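PDB 5K2I: 1-Cys peroxiredoxin from Vibrio vulnificus MO6-24/O, which probably reduces hydrogen peroxide and other peroxides through a single reactive cysteine, and is implicated in scavenging nitric oxide. Local coordinates for residues L110-A115 with R121-A126; V36-P41 with P54-L59; Q62-G67 with A91-M96; T7-T12 with T105-L110. All coordinates share one frame; numbering follows the deposited sequence.

Interaction 1: residues L110-A115 with R121-A126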
loop_
_atom_site.group_PDB
_atom_site.type_symbol
_atom_site.label_atom_id
_atom_site.label_comp_id
_atom_site.label_asym_id
_atom_site.label_seq_id
_atom_site.Cartn_x
_atom_site.Cartn_y
_atom_site.Cartn_z
ATOM N N LEU A 110 14.159 9.787 -5.804
ATOM C CA LEU A 110 13.130 9.010 -5.112
ATOM C C LEU A 110 11.731 9.622 -5.272
ATOM O O LEU A 110 10.838 9.385 -4.463
ATOM C CB LEU A 110 13.507 8.858 -3.635
ATOM C CG LEU A 110 14.648 7.856 -3.414
ATOM C CD1 LEU A 110 15.198 7.927 -2.004
ATOM C CD2 LEU A 110 14.143 6.459 -3.716
ATOM N N GLU A 111 11.527 10.391 -6.332
ATOM C CA GLU A 111 10.209 10.930 -6.640
ATOM C C GLU A 111 9.306 9.858 -7.243
ATOM O O GLU A 111 9.774 8.802 -7.701
ATOM C CB GLU A 111 10.317 12.122 -7.600
ATOM C CG GLU A 111 10.641 11.759 -9.063
ATOM C CD GLU A 111 12.137 11.632 -9.365
ATOM O OE1 GLU A 111 12.961 11.415 -8.451
ATOM O OE2 GLU A 111 12.497 11.760 -10.554
ATOM N N MET A 112 8.009 10.143 -7.241
ATOM C CA MET A 112 7.042 9.329 -7.962
ATOM C C MET A 112 5.838 10.184 -8.324
ATOM O O MET A 112 5.470 11.103 -7.599
ATOM C CB MET A 112 6.611 8.127 -7.137
ATOM C CG MET A 112 5.761 8.488 -5.966
ATOM S SD MET A 112 5.141 7.019 -5.137
ATOM C CE MET A 112 4.298 7.838 -3.803
ATOM N N ASP A 113 5.233 9.872 -9.461
ATOM C CA ASP A 113 4.089 10.622 -9.954
ATOM C C ASP A 113 2.805 10.050 -9.369
ATOM O O ASP A 113 2.537 8.860 -9.528
ATOM C CB ASP A 113 4.062 10.568 -11.483
ATOM C CG ASP A 113 3.097 11.558 -12.098
ATOM O OD1 ASP A 113 2.401 12.284 -11.359
ATOM O OD2 ASP A 113 3.045 11.612 -13.347
ATOM N N THR A 114 2.020 10.880 -8.679
ATOM C CA THR A 114 0.711 10.451 -8.178
ATOM C C THR A 114 -0.418 10.967 -9.060
ATOM O O THR A 114 -1.596 10.818 -8.721
ATOM C CB THR A 114 0.460 10.907 -6.734
ATOM O OG1 THR A 114 0.232 12.323 -6.696
ATOM C CG2 THR A 114 1.645 10.555 -5.852
ATOM N N ALA A 115 -0.055 11.558 -10.192
ATOM C CA ALA A 115 -1.024 12.066 -11.162
ATOM C C ALA A 115 -2.025 13.005 -10.500
ATOM O O ALA A 115 -1.641 13.929 -9.790
ATOM C CB ALA A 115 -1.744 10.908 -11.853
ATOM N N ARG A 121 5.267 13.453 -5.971
ATOM C CA ARG A 121 5.476 13.301 -4.530
ATOM C C ARG A 121 6.700 12.426 -4.276
ATOM O O ARG A 121 7.382 12.015 -5.216
ATOM C CB ARG A 121 4.237 12.676 -3.880
ATOM C CG ARG A 121 2.960 13.491 -4.062
ATOM C CD ARG A 121 3.062 14.830 -3.335
ATOM N NE ARG A 121 1.797 15.568 -3.339
ATOM C CZ ARG A 121 0.918 15.581 -2.334
ATOM N NH1 ARG A 121 1.148 14.876 -1.231
ATOM N NH2 ARG A 121 -0.194 16.316 -2.430
ATOM N N SER A 122 6.963 12.109 -3.013
ATOM C CA SER A 122 8.062 11.222 -2.662
ATOM C C SER A 122 7.598 9.783 -2.539
ATOM O O SER A 122 6.480 9.517 -2.095
ATOM C CB SER A 122 8.684 11.643 -1.331
ATOM O OG SER A 122 9.808 10.837 -1.017
ATOM N N GLN A 123 8.469 8.855 -2.911
ATOM C CA GLN A 123 8.321 7.459 -2.504
ATOM C C GLN A 123 8.492 7.365 -0.994
ATOM O O GLN A 123 9.095 8.257 -0.377
ATOM C CB GLN A 123 9.351 6.578 -3.209
ATOM C CG GLN A 123 9.153 6.514 -4.724
ATOM C CD GLN A 123 10.307 5.803 -5.424
ATOM O OE1 GLN A 123 10.886 6.324 -6.389
ATOM N NE2 GLN A 123 10.646 4.620 -4.941
ATOM N N ARG A 124 8.016 6.265 -0.419
ATOM C CA ARG A 124 8.289 5.946 0.979
ATOM C C ARG A 124 9.685 5.370 1.127
ATOM O O ARG A 124 10.041 4.427 0.433
ATOM C CB ARG A 124 7.268 4.938 1.510
ATOM C CG ARG A 124 5.859 5.478 1.551
ATOM C CD ARG A 124 4.887 4.474 2.170
ATOM N NE ARG A 124 3.516 4.972 2.107
ATOM C CZ ARG A 124 2.717 4.796 1.060
ATOM N NH1 ARG A 124 3.153 4.134 -0.004
ATOM N NH2 ARG A 124 1.484 5.289 1.067
ATOM N N TYR A 125 10.480 5.947 2.025
ATOM C CA TYR A 125 11.791 5.414 2.327
ATOM C C TYR A 125 12.207 5.847 3.725
ATOM O O TYR A 125 11.616 6.767 4.310
ATOM C CB TYR A 125 12.840 5.873 1.283
ATOM C CG TYR A 125 13.103 7.378 1.278
ATOM C CD1 TYR A 125 13.923 7.964 2.236
ATOM C CD2 TYR A 125 12.506 8.208 0.335
ATOM C CE1 TYR A 125 14.145 9.332 2.253
ATOM C CE2 TYR A 125 12.734 9.580 0.336
ATOM C CZ TYR A 125 13.545 10.130 1.306
ATOM O OH TYR A 125 13.750 11.493 1.318
ATOM N N ALA A 126 13.252 5.221 4.239
ATOM C CA ALA A 126 13.849 5.663 5.488
ATOM C C ALA A 126 15.350 5.517 5.391
ATOM O O ALA A 126 15.860 4.590 4.744
ATOM C CB ALA A 126 13.300 4.877 6.672
#
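Met112 and Arg121 face each other as an antiparallel hydrogen-bonded pair, each satisfying the other's backbone. Met112 N donates to Arg121 O at 2.8 Å, and Arg121 N returns a bond to Met112 O at 2.9 Å that is almost straight, with 174° at the hydrogen. Arg121 O gains a second, weaker approach from Glu111 CA, 3.3 Å away, a CA-H...O contact beside the non-hydrogen-bonded pair Glu111-Ser122. Leu110 O is met head-on by Gln123 N at 2.9 Å. The small Ser122 points away from 110-115, and its OG donates to the next carbonyl of its own segment, Gln123 O, at 2.8 Å, approaching a lone pair of that oxygen within the plane of its carbonyl. Ser122 O, by contrast, is buried without a hydrogen-bonding partner; the methyl CE of the extended Met112 chain lies 3.2 Å from it. Thr114 CG2 packs 3.7 Å from Arg121 CG, while its OG1 is bonded to Gly119 O and its backbone O to Ser144 OG of the second subunit. The Arg121 chain bends at chi2 (-65°), which leads its guanidinium away from this contact to Gly118 O and, through NH1, to Pro41 O. Leu110 suits the buried end, its CD1 lying over one face of the Tyr125 ring, 3.6 Å from Tyr125 CD2. The two strands make a beta hairpin of the peroxiredoxin fold, whose longer strand carries Arg124 to Thr47 OG1 and Pro46 O, in the PxxxTxxC loop that forms the active site in this family.

Interaction 2: residues V36-P41 with P54-L59; sequences VLFAVP and PGYIVL
Tyr56 and Phe38 lie flat against each other, and between them they account for most of the surface this contact buries. Their rings form an offset stack, with centroids 4.1 Å apart and planes only 6° from parallel. The offset is lopsided: Tyr56 CD2 sits over the centre of the Phe38 ring, whereas Phe38 CD1 lies above the Tyr56 ring toward its rim. Among the closest approaches is Phe38 CE1 to Tyr56 CG, 3.5 Å. The two side chains run past each other in opposite directions, which lets each root touch the partner's ring: Tyr56 CB is 3.7 Å from Phe38 CE1, and Phe38 CB is 3.9 Å from Tyr56 CE2. Phe38 reaches this position with CG between its backbone N and carbonyl carbon (chi1 64°), swinging the ring out from the strand toward the helix. Strand 34-40 and helix 53-65 are the first two elements of a beta-alpha-beta crossover of the thioredoxin fold, completed by the parallel strand 70-75, and the stacked rings lie in the layer between sheet and helix. Large flat residues suit that gap, since the backbones stand well apart; Phe38 CA and Tyr56 CA are 8.8 Å from each other. Two residues earlier on the same side of the strand, the branched Val36 adds CG1, which approaches the Tyr56 ring obliquely, 3.7 Å from CE1. Ala150 and Ile153 of helix 150-156 also pack on Tyr56, and beside its hydroxyl end lies Ala126 of strand 120-130, with CB 3.3 Å from Tyr56 OH.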
loop_
_atom_site.group_PDB
_atom_site.type_symbol
_atom_site.label_atom_id
_atom_site.label_comp_id
_atom_site.label_asym_id
_atom_site.label_seq_id
_atom_site.Cartn_x
_atom_site.Cartn_y
_atom_site.Cartn_z
ATOM N N VAL A 36 17.876 9.923 11.704
ATOM C CA VAL A 36 16.932 9.054 11.022
ATOM C C VAL A 36 15.961 9.946 10.261
ATOM O O VAL A 36 15.351 10.832 10.845
ATOM C CB VAL A 36 16.186 8.138 11.999
ATOM C CG1 VAL A 36 15.002 7.466 11.301
ATOM C CG2 VAL A 36 17.147 7.113 12.571
ATOM N N LEU A 37 15.879 9.753 8.945
ATOM C CA LEU A 37 14.979 10.517 8.086
ATOM C C LEU A 37 14.034 9.565 7.397
ATOM O O LEU A 37 14.479 8.572 6.821
ATOM C CB LEU A 37 15.777 11.304 7.050
ATOM C CG LEU A 37 15.026 12.123 6.000
ATOM C CD1 LEU A 37 14.342 13.293 6.663
ATOM C CD2 LEU A 37 15.979 12.601 4.910
ATOM N N PHE A 38 12.738 9.845 7.444
ATOM C CA PHE A 38 11.795 9.002 6.714
ATOM C C PHE A 38 10.841 9.869 5.913
ATOM O O PHE A 38 10.510 10.994 6.307
ATOM C CB PHE A 38 11.021 8.046 7.660
ATOM C CG PHE A 38 10.130 8.746 8.644
ATOM C CD1 PHE A 38 10.643 9.208 9.842
ATOM C CD2 PHE A 38 8.792 8.957 8.360
ATOM C CE1 PHE A 38 9.834 9.863 10.753
ATOM C CE2 PHE A 38 7.977 9.611 9.259
ATOM C CZ PHE A 38 8.497 10.067 10.455
ATOM N N ALA A 39 10.431 9.338 4.765
ATOM C CA ALA A 39 9.578 10.060 3.836
ATOM C C ALA A 39 8.256 9.354 3.599
ATOM O O ALA A 39 8.169 8.121 3.685
ATOM C CB ALA A 39 10.298 10.248 2.504
ATOM N N VAL A 40 7.250 10.158 3.265
ATOM C CA VAL A 40 5.919 9.688 2.907
ATOM C C VAL A 40 5.477 10.405 1.642
ATOM O O VAL A 40 6.063 11.425 1.275
ATOM C CB VAL A 40 4.894 9.943 4.040
ATOM C CG1 VAL A 40 5.256 9.119 5.272
ATOM C CG2 VAL A 40 4.790 11.449 4.361
ATOM N N PRO A 41 4.448 9.874 0.963
ATOM C CA PRO A 41 3.960 10.552 -0.238
ATOM C C PRO A 41 3.194 11.821 0.077
ATOM O O PRO A 41 3.016 12.671 -0.804
ATOM C CB PRO A 41 3.022 9.522 -0.875
ATOM C CG PRO A 41 3.420 8.203 -0.272
ATOM C CD PRO A 41 3.829 8.545 1.129
ATOM N N PRO A 54 3.461 7.548 13.163
ATOM C CA PRO A 54 3.163 6.825 14.410
ATOM C C PRO A 54 4.263 5.859 14.826
ATOM O O PRO A 54 4.593 5.783 16.011
ATOM C CB PRO A 54 1.878 6.060 14.072
ATOM C CG PRO A 54 1.247 6.850 13.001
ATOM C CD PRO A 54 2.374 7.385 12.176
ATOM N N GLY A 55 4.837 5.149 13.858
ATOM C CA GLY A 55 5.899 4.197 14.124
ATOM C C GLY A 55 7.158 4.824 14.691
ATOM O O GLY A 55 7.788 4.269 15.598
ATOM N N TYR A 56 7.531 5.985 14.169
ATOM C CA TYR A 56 8.728 6.657 14.658
ATOM C C TYR A 56 8.461 7.380 15.966
ATOM O O TYR A 56 9.361 7.502 16.789
ATOM C CB TYR A 56 9.295 7.607 13.578
ATOM C CG TYR A 56 9.915 6.799 12.460
ATOM C CD1 TYR A 56 11.232 6.356 12.539
ATOM C CD2 TYR A 56 9.162 6.411 11.360
ATOM C CE1 TYR A 56 11.782 5.567 11.541
ATOM C CE2 TYR A 56 9.717 5.616 10.349
ATOM C CZ TYR A 56 11.028 5.221 10.449
ATOM O OH TYR A 56 11.593 4.436 9.476
ATOM N N ILE A 57 7.214 7.801 16.184
ATOM C CA ILE A 57 6.836 8.392 17.464
ATOM C C ILE A 57 7.021 7.381 18.587
ATOM O O ILE A 57 7.669 7.668 19.604
ATOM C CB ILE A 57 5.382 8.901 17.438
ATOM C CG1 ILE A 57 5.303 10.201 16.640
ATOM C CG2 ILE A 57 4.872 9.148 18.847
ATOM C CD1 ILE A 57 3.871 10.674 16.370
ATOM N N VAL A 58 6.486 6.179 18.408
ATOM C CA VAL A 58 6.554 5.224 19.503
ATOM C C VAL A 58 7.943 4.603 19.632
ATOM O O VAL A 58 8.311 4.158 20.710
ATOM C CB VAL A 58 5.483 4.104 19.377
ATOM C CG1 VAL A 58 4.078 4.697 19.499
ATOM C CG2 VAL A 58 5.641 3.324 18.076
ATOM N N LEU A 59 8.730 4.591 18.554
ATOM C CA LEU A 59 10.095 4.048 18.643
ATOM C C LEU A 59 11.156 5.113 18.939
ATOM O O LEU A 59 12.335 4.785 19.028
ATOM C CB LEU A 59 10.489 3.317 17.354
ATOM C CG LEU A 59 10.060 1.860 17.163
ATOM C CD1 LEU A 59 10.921 1.178 16.098
ATOM C CD2 LEU A 59 10.098 1.089 18.466
#

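Interaction 3: residues Q62-G67 with A91-M96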
loop_
_atom_site.group_PDB
_atom_site.type_symbol
_atom_site.label_atom_id
_atom_site.label_comp_id
_atom_site.label_asym_id
_atom_site.label_seq_id
_atom_site.Cartn_x
_atom_site.Cartn_y
_atom_site.Cartn_z
ATOM N N GLN A 62 13.640 4.433 21.831
ATOM C CA GLN A 62 14.556 3.331 21.562
ATOM C C GLN A 62 15.599 3.743 20.533
ATOM O O GLN A 62 16.756 3.339 20.626
ATOM C CB GLN A 62 13.791 2.102 21.083
ATOM C CG GLN A 62 13.095 1.349 22.200
ATOM C CD GLN A 62 12.111 0.335 21.673
ATOM O OE1 GLN A 62 12.470 -0.803 21.372
ATOM N NE2 GLN A 62 10.854 0.744 21.562
ATOM N N LEU A 63 15.184 4.549 19.559
ATOM C CA LEU A 63 16.113 5.037 18.539
ATOM C C LEU A 63 17.173 5.948 19.155
ATOM O O LEU A 63 18.364 5.804 18.877
ATOM C CB LEU A 63 15.351 5.768 17.428
ATOM C CG LEU A 63 14.513 4.872 16.512
ATOM C CD1 LEU A 63 13.540 5.710 15.710
ATOM C CD2 LEU A 63 15.380 4.006 15.582
ATOM N N LYS A 64 16.746 6.871 20.007
ATOM C CA LYS A 64 17.686 7.775 20.665
ATOM C C LYS A 64 18.621 7.020 21.615
ATOM O O LYS A 64 19.798 7.379 21.757
ATOM C CB LYS A 64 16.928 8.888 21.381
ATOM C CG LYS A 64 16.165 9.748 20.377
ATOM C CD LYS A 64 15.608 11.039 20.947
ATOM C CE LYS A 64 15.355 12.025 19.812
ATOM N NZ LYS A 64 14.763 13.309 20.280
ATOM N N ALA A 65 18.119 5.952 22.230
ATOM C CA ALA A 65 18.946 5.110 23.095
ATOM C C ALA A 65 20.066 4.413 22.330
ATOM O O ALA A 65 21.091 4.051 22.915
ATOM C CB ALA A 65 18.083 4.076 23.803
ATOM N N LYS A 66 19.877 4.215 21.030
ATOM C CA LYS A 66 20.892 3.570 20.205
ATOM C C LYS A 66 21.727 4.591 19.433
ATOM O O LYS A 66 22.410 4.242 18.469
ATOM C CB LYS A 66 20.255 2.572 19.241
ATOM C CG LYS A 66 19.563 1.405 19.924
ATOM C CD LYS A 66 20.562 0.466 20.580
ATOM C CE LYS A 66 19.868 -0.778 21.131
ATOM N NZ LYS A 66 20.844 -1.795 21.624
ATOM N N GLY A 67 21.649 5.850 19.848
ATOM C CA GLY A 67 22.570 6.866 19.368
ATOM C C GLY A 67 22.036 7.839 18.336
ATOM O O GLY A 67 22.797 8.656 17.815
ATOM N N ALA A 91 3.628 14.955 17.260
ATOM C CA ALA A 91 4.959 14.468 16.894
ATOM C C ALA A 91 6.034 15.279 17.597
ATOM O O ALA A 91 6.930 15.819 16.957
ATOM C CB ALA A 91 5.149 14.534 15.388
ATOM N N GLU A 92 5.910 15.362 18.917
ATOM C CA GLU A 92 6.839 16.052 19.806
ATOM C C GLU A 92 8.306 15.855 19.423
ATOM O O GLU A 92 9.055 16.814 19.241
ATOM C CB GLU A 92 6.629 15.542 21.234
ATOM C CG GLU A 92 5.174 15.209 21.565
ATOM C CD GLU A 92 5.012 14.583 22.941
ATOM O OE1 GLU A 92 5.830 14.877 23.839
ATOM O OE2 GLU A 92 4.065 13.783 23.117
ATOM N N GLU A 93 8.687 14.591 19.292
ATOM C CA GLU A 93 10.084 14.190 19.204
ATOM C C GLU A 93 10.617 14.180 17.775
ATOM O O GLU A 93 11.734 13.729 17.534
ATOM C CB GLU A 93 10.260 12.798 19.821
ATOM C CG GLU A 93 10.049 12.753 21.320
ATOM C CD GLU A 93 11.161 13.449 22.073
ATOM O OE1 GLU A 93 12.303 12.939 22.044
ATOM O OE2 GLU A 93 10.895 14.503 22.689
ATOM N N ILE A 94 9.826 14.676 16.830
ATOM C CA ILE A 94 10.172 14.507 15.421
ATOM C C ILE A 94 10.158 15.828 14.655
ATOM O O ILE A 94 9.218 16.616 14.737
ATOM C CB ILE A 94 9.228 13.490 14.759
ATOM C CG1 ILE A 94 9.437 12.112 15.413
ATOM C CG2 ILE A 94 9.468 13.412 13.245
ATOM C CD1 ILE A 94 8.424 11.092 15.046
ATOM N N LEU A 95 11.237 16.073 13.922
ATOM C CA LEU A 95 11.397 17.313 13.188
ATOM C C LEU A 95 10.655 17.215 11.863
ATOM O O LEU A 95 10.949 16.339 11.052
ATOM C CB LEU A 95 12.882 17.601 12.960
ATOM C CG LEU A 95 13.203 18.865 12.173
ATOM C CD1 LEU A 95 12.626 20.105 12.846
ATOM C CD2 LEU A 95 14.712 18.977 12.012
ATOM N N MET A 96 9.688 18.096 11.652
ATOM C CA MET A 96 8.904 18.084 10.423
ATOM C C MET A 96 9.537 18.970 9.344
ATOM O O MET A 96 9.692 20.187 9.538
ATOM C CB MET A 96 7.465 18.534 10.710
ATOM C CG MET A 96 6.847 17.878 11.947
ATOM S SD MET A 96 6.699 16.066 11.818
ATOM C CE MET A 96 5.602 15.988 10.419
HETATM O O HOH W 1 14.209 14.100 16.979
#
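Lys64 and Glu93 form a salt bridge at the protein surface, between the last turn of helix 53-65 and a type I beta turn from Ala91 to Ile94 that leads into strand 95-98. This helix belongs to the layer packed on the sheet of the thioredoxin fold. Along 62-67, Leu63 turns to the interior, where an apolar chain suits the packing on Ile71, Ile153 and Tyr56. Lys64, next in sequence, points toward the turn instead. Its long flexible chain is extended beyond CG, with chi2 at -168°, which carries NZ out to meet the Glu93 side chain, the CA atoms of Lys64 and Glu93 being 10.1 Å apart. At Gly67 the helix ends in a Schellman motif. Gly67 N to Lys64 O, at 3.1 Å, is one of its two closing bonds, the other reaching Leu63 O from the backbone N of the residue after Gly67; the positive phi of Gly67, 104°, is one that glycine adopts readily. On the other side Glu93 bends at chi2, and NZ of Lys64 donates to Glu93 OE1 at 3.0 Å from above the carboxylate plane, 45° out of it. A water supplements the bridge, donating to Glu93 O at 2.6 Å while accepting a weak bond from Lys64 NZ at 3.4 Å.

Interaction 4: residues T7-T12 with T105-L110; sequences TLPNAT and TKALGL
Pro9 leans its ring on the end of helix 103-108, and each ring carbon beyond CA finds an apolar partner there. CB lies 3.6 Å from Ala107 CB. CG, the next atom, bridges both helix residues: it too stands 3.6 Å from Ala107 CB and is 3.8 Å from Leu108 CD2. CD finishes the ring against Leu108 CD2, the tightest approach here at 3.5 Å. Alanine suits position 107 because its single methyl lets the rigid proline come near the helix, with Pro9 CA and Ala107 CA 6.2 Å apart. Leu108 instead reaches out: its CG stands beside the backbone N (chi1 -66°) and its chain extends from there, bringing CD2 to the proline at about a right angle. Leu8 adds a looser touch, its CD2 lying 4.1 Å from Leu108 CD2. No hydrogen bond crosses between the segments, but Ile2 packs on both Pro9 and Leu108, joining them from the N-terminus. Just past the contact the helix closes at Gly109, whose positive phi goes with bonds from Gly109 N to Lys106 O and from Leu110 N to Thr105 O. Leu8 and Pro9 thus pack on the last turn of a helix that ends in a Schellman motif within the peroxiredoxin fold.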
loop_
_atom_site.group_PDB
_atom_site.type_symbol
_atom_site.label_atom_id
_atom_site.label_comp_id
_atom_site.label_asym_id
_atom_site.label_seq_id
_atom_site.Cartn_x
_atom_site.Cartn_y
_atom_site.Cartn_z
ATOM N N THR A 7 27.180 11.441 0.187
ATOM C CA THR A 7 26.650 12.562 0.930
ATOM C C THR A 7 25.276 12.937 0.354
ATOM O O THR A 7 25.072 12.854 -0.858
ATOM C CB THR A 7 27.640 13.739 0.860
ATOM O OG1 THR A 7 28.910 13.312 1.379
ATOM C CG2 THR A 7 27.147 14.931 1.642
ATOM N N LEU A 8 24.339 13.343 1.209
ATOM C CA LEU A 8 23.062 13.853 0.738
ATOM C C LEU A 8 23.265 14.972 -0.273
ATOM O O LEU A 8 24.264 15.707 -0.194
ATOM C CB LEU A 8 22.231 14.401 1.897
ATOM C CG LEU A 8 21.595 13.429 2.872
ATOM C CD1 LEU A 8 20.987 14.225 4.038
ATOM C CD2 LEU A 8 20.542 12.593 2.175
ATOM N N PRO A 9 22.305 15.151 -1.190
ATOM C CA PRO A 9 22.339 16.345 -2.037
ATOM C C PRO A 9 22.492 17.597 -1.182
ATOM O O PRO A 9 21.883 17.694 -0.117
ATOM C CB PRO A 9 20.975 16.333 -2.735
ATOM C CG PRO A 9 20.508 14.922 -2.662
ATOM C CD PRO A 9 21.117 14.319 -1.437
ATOM N N ASN A 10 23.316 18.532 -1.634
ATOM C CA ASN A 10 23.510 19.777 -0.913
ATOM C C ASN A 10 22.339 20.691 -1.196
ATOM O O ASN A 10 22.432 21.608 -2.011
ATOM C CB ASN A 10 24.834 20.412 -1.321
ATOM C CG ASN A 10 25.099 21.709 -0.615
ATOM O OD1 ASN A 10 24.579 21.970 0.470
ATOM N ND2 ASN A 10 25.943 22.540 -1.224
ATOM N N ALA A 11 21.216 20.382 -0.552
ATOM C CA ALA A 11 19.940 21.033 -0.815
ATOM C C ALA A 11 19.338 21.516 0.490
ATOM O O ALA A 11 19.930 21.332 1.555
ATOM C CB ALA A 11 18.993 20.060 -1.522
ATOM N N THR A 12 18.169 22.143 0.410
ATOM C CA THR A 12 17.498 22.622 1.613
ATOM C C THR A 12 16.147 21.956 1.819
ATOM O O THR A 12 15.542 21.428 0.885
ATOM C CB THR A 12 17.285 24.151 1.597
ATOM O OG1 THR A 12 16.354 24.513 0.565
ATOM C CG2 THR A 12 18.614 24.855 1.357
ATOM N N THR A 105 13.686 15.668 -3.117
ATOM C CA THR A 105 13.240 14.329 -3.482
ATOM C C THR A 105 13.739 13.937 -4.864
ATOM O O THR A 105 14.212 12.810 -5.068
ATOM C CB THR A 105 11.703 14.259 -3.409
ATOM O OG1 THR A 105 11.287 14.570 -2.071
ATOM C CG2 THR A 105 11.189 12.896 -3.784
ATOM N N LYS A 106 13.680 14.879 -5.802
ATOM C CA LYS A 106 14.184 14.608 -7.138
ATOM C C LYS A 106 15.701 14.447 -7.136
ATOM O O LYS A 106 16.229 13.616 -7.868
ATOM C CB LYS A 106 13.773 15.704 -8.105
ATOM C CG LYS A 106 12.296 15.685 -8.435
ATOM C CD LYS A 106 11.966 16.682 -9.534
ATOM C CE LYS A 106 12.051 18.092 -9.031
ATOM N NZ LYS A 106 11.669 19.072 -10.104
ATOM N N ALA A 107 16.396 15.218 -6.307
ATOM C CA ALA A 107 17.858 15.101 -6.194
ATOM C C ALA A 107 18.280 13.728 -5.664
ATOM O O ALA A 107 19.371 13.260 -5.945
ATOM C CB ALA A 107 18.403 16.195 -5.306
ATOM N N LEU A 108 17.404 13.086 -4.894
ATOM C CA LEU A 108 17.654 11.745 -4.386
ATOM C C LEU A 108 17.302 10.666 -5.396
ATOM O O LEU A 108 17.659 9.505 -5.221
ATOM C CB LEU A 108 16.828 11.489 -3.124
ATOM C CG LEU A 108 17.136 12.290 -1.872
ATOM C CD1 LEU A 108 16.096 11.979 -0.822
ATOM C CD2 LEU A 108 18.507 11.947 -1.353
ATOM N N GLY A 109 16.521 11.041 -6.407
ATOM C CA GLY A 109 15.997 10.076 -7.356
ATOM C C GLY A 109 14.880 9.233 -6.778
ATOM O O GLY A 109 14.650 8.102 -7.223
ATOM N N LEU A 110 14.159 9.787 -5.804
ATOM C CA LEU A 110 13.130 9.010 -5.112
ATOM C C LEU A 110 11.731 9.622 -5.272
ATOM O O LEU A 110 10.838 9.385 -4.463
ATOM C CB LEU A 110 13.507 8.858 -3.635
ATOM C CG LEU A 110 14.648 7.856 -3.414
ATOM C CD1 LEU A 110 15.198 7.927 -2.004
ATOM C CD2 LEU A 110 14.143 6.459 -3.716
#

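Overall arrangement
Interactions 1, 2 and 3 all reach the mixed sheet of the thioredoxin fold. Interaction 4 fastens the N-terminal segment to helix 103-108, and because it joins the chain's beginning to residues 105-110, interactions 2 and 3 fall between its two ends. Interaction 2 comes first of those, then interaction 3, and interaction 1 follows. Interactions 2 and 3 share helix 53-65, with centres 9 Å apart, and Ile57 packs on Ile94 between them. Interactions 1 and 2 meet through neighbouring strands 120-130 and 34-40, while interactions 1 and 4 share Leu110. Interaction 3 lies across the chain's centre from interaction 1, about 23 Å between centres, so the contacts are spread over both sides of one compact domain.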